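Local coordinates for protein ribulose-bisphosphate carboxylase (Alicyclobacillus acidocaldarius subsp. acidocaldarius, PDB 4NAS) that belongs to the RuBisCO large-chain family, pairing an N-terminal domain with a TIM-barrel catalytic domain that carries a calcium ion in this structure, at residues E131-R136 against R142-S147. Sequence-based numbering, arbitrary orientation.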
loop_
_atom_site.group_PDB
_atom_site.type_symbol
_atom_site.label_atom_id
_atom_site.label_comp_id
_atom_site.label_asym_id
_atom_site.label_seq_id
_atom_site.Cartn_x
_atom_site.Cartn_y
_atom_site.Cartn_z
ATOM N N GLU B 131 -15.230 -23.872 3.097
ATOM C CA GLU B 131 -15.294 -25.303 3.432
ATOM C C GLU B 131 -14.075 -25.830 4.207
ATOM O O GLU B 131 -14.201 -26.727 5.034
ATOM C CB GLU B 131 -15.516 -26.136 2.160
ATOM N N GLY B 132 -12.901 -25.275 3.933
ATOM C CA GLY B 132 -11.668 -25.731 4.557
ATOM C C GLY B 132 -11.486 -25.183 5.965
ATOM O O GLY B 132 -10.920 -25.855 6.822
ATOM N N VAL B 133 -11.969 -23.968 6.209
ATOM C CA VAL B 133 -11.959 -23.430 7.563
ATOM C C VAL B 133 -12.899 -24.259 8.429
ATOM O O VAL B 133 -12.550 -24.647 9.551
ATOM C CB VAL B 133 -12.423 -21.961 7.605
ATOM C CG1 VAL B 133 -12.766 -21.552 9.052
ATOM C CG2 VAL B 133 -11.359 -21.052 7.014
ATOM N N ARG B 134 -14.093 -24.539 7.909
ATOM C CA ARG B 134 -15.072 -25.330 8.662
ATOM C C ARG B 134 -14.536 -26.714 9.016
ATOM O O ARG B 134 -14.765 -27.219 10.121
ATOM C CB ARG B 134 -16.384 -25.482 7.879
ATOM C CG ARG B 134 -17.237 -24.242 7.831
ATOM C CD ARG B 134 -18.607 -24.535 7.229
ATOM N NE ARG B 134 -19.428 -23.322 7.174
ATOM C CZ ARG B 134 -20.054 -22.799 8.222
ATOM N NH1 ARG B 134 -19.947 -23.380 9.402
ATOM N NH2 ARG B 134 -20.781 -21.692 8.092
ATOM N N ARG B 135 -13.854 -27.332 8.050
ATOM C CA ARG B 135 -13.279 -28.653 8.217
ATOM C C ARG B 135 -12.148 -28.638 9.230
ATOM O O ARG B 135 -12.059 -29.528 10.065
ATOM C CB ARG B 135 -12.762 -29.169 6.877
ATOM C CG ARG B 135 -12.306 -30.615 6.904
ATOM C CD ARG B 135 -11.420 -30.930 5.704
ATOM N NE ARG B 135 -11.080 -32.342 5.665
ATOM N N ARG B 136 -11.275 -27.638 9.160
ATOM C CA ARG B 136 -10.186 -27.536 10.125
ATOM C C ARG B 136 -10.712 -27.385 11.551
ATOM O O ARG B 136 -10.205 -28.030 12.473
ATOM C CB ARG B 136 -9.278 -26.352 9.809
ATOM C CG ARG B 136 -8.479 -26.505 8.552
ATOM C CD ARG B 136 -7.101 -27.011 8.854
ATOM N NE ARG B 136 -6.382 -26.091 9.728
ATOM C CZ ARG B 136 -5.063 -25.970 9.732
ATOM N NH1 ARG B 136 -4.348 -26.698 8.888
ATOM N NH2 ARG B 136 -4.467 -25.121 10.563
ATOM N N ARG B 142 -23.577 -23.417 10.997
ATOM C CA ARG B 142 -23.811 -22.281 11.878
ATOM C C ARG B 142 -22.730 -21.237 11.616
ATOM O O ARG B 142 -21.639 -21.567 11.153
ATOM C CB ARG B 142 -23.773 -22.717 13.345
ATOM C CG ARG B 142 -22.417 -23.270 13.794
ATOM C CD ARG B 142 -22.394 -23.460 15.305
ATOM N NE ARG B 142 -21.179 -24.107 15.794
ATOM C CZ ARG B 142 -20.050 -23.462 16.072
ATOM N NH1 ARG B 142 -19.976 -22.150 15.875
ATOM N NH2 ARG B 142 -18.994 -24.129 16.532
ATOM N N PRO B 143 -23.046 -19.962 11.853
ATOM C CA PRO B 143 -21.963 -18.976 11.904
ATOM C C PRO B 143 -20.904 -19.379 12.929
ATOM O O PRO B 143 -21.205 -20.026 13.943
ATOM C CB PRO B 143 -22.672 -17.698 12.364
ATOM C CG PRO B 143 -24.056 -17.844 11.797
ATOM C CD PRO B 143 -24.373 -19.334 11.790
ATOM N N LEU B 144 -19.666 -19.002 12.645
ATOM C CA LEU B 144 -18.568 -19.221 13.564
ATOM C C LEU B 144 -18.521 -18.061 14.543
ATOM O O LEU B 144 -19.053 -16.989 14.257
ATOM C CB LEU B 144 -17.266 -19.287 12.777
ATOM C CG LEU B 144 -16.876 -20.651 12.205
ATOM C CD1 LEU B 144 -17.773 -21.106 11.065
ATOM C CD2 LEU B 144 -15.421 -20.590 11.765
ATOM N N VAL B 145 -17.886 -18.256 15.692
ATOM C CA VAL B 145 -17.811 -17.183 16.684
ATOM C C VAL B 145 -16.352 -16.888 16.957
ATOM O O VAL B 145 -15.578 -17.803 17.260
ATOM C CB VAL B 145 -18.516 -17.559 18.028
ATOM C CG1 VAL B 145 -18.379 -16.441 19.047
ATOM C CG2 VAL B 145 -19.996 -17.894 17.803
HETATM N N MSE B 146 -15.981 -15.617 16.829
HETATM C CA MSE B 146 -14.605 -15.199 17.076
HETATM C C MSE B 146 -14.516 -14.108 18.149
HETATM O O MSE B 146 -15.295 -13.154 18.130
HETATM C CB MSE B 146 -13.952 -14.721 15.776
HETATM C CG MSE B 146 -12.511 -14.239 15.927
HETATM SE SE MSE B 146 -11.745 -14.011 14.125
HETATM C CE MSE B 146 -12.852 -12.529 13.567
ATOM N N SER B 147 -13.587 -14.279 19.092
ATOM C CA SER B 147 -13.315 -13.276 20.140
ATOM C C SER B 147 -11.966 -12.578 19.873
ATOM O O SER B 147 -11.082 -13.137 19.222
ATOM C CB SER B 147 -13.364 -13.914 21.548
ATOM O OG SER B 147 -13.281 -12.942 22.585
#
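The guanidinium group of R134 reaches from its helix to the backbone carbonyl of R142 and grips the single oxygen end-on with two nitrogens. R134 NH1 lies 3.0 Å from R142 O, in the carbonyl plane, with an N-H...O angle of 153°. R134 NH2 makes the second bond, 3.2 Å from R142 O, standing above that plane, while the oxygen itself sits exactly in the guanidinium plane. Arginine suits the place because its chain, extended from CG to NE, spans the gap and its several N-H groups serve further partners: NH1 also bonds A139 O, and NH2 forms a salt bridge with D355. R142 turns its own side chain elsewhere, R142 NH1 bonding P143 O at 3.1 Å and NH2 pairing with D173. Strand 144-146 belongs to the TIM barrel, running parallel to strand 357-359, and helix 129-137, which comes just before it in the chain, packs against it; helix 371-386 packs on V145. L144 points its side chain toward the helix and touches both V133 and R134, one methyl to each. L144 CD1 lies over one face of the R134 guanidinium, 3.6 Å from R134 NH1, an apolar cover for a flat group bonded along its edge. L144 CD2 meets V133 CG1 at 3.9 Å; with CG1 anti to the backbone N (chi1 165°), the compact valine presents this methyl to the strand.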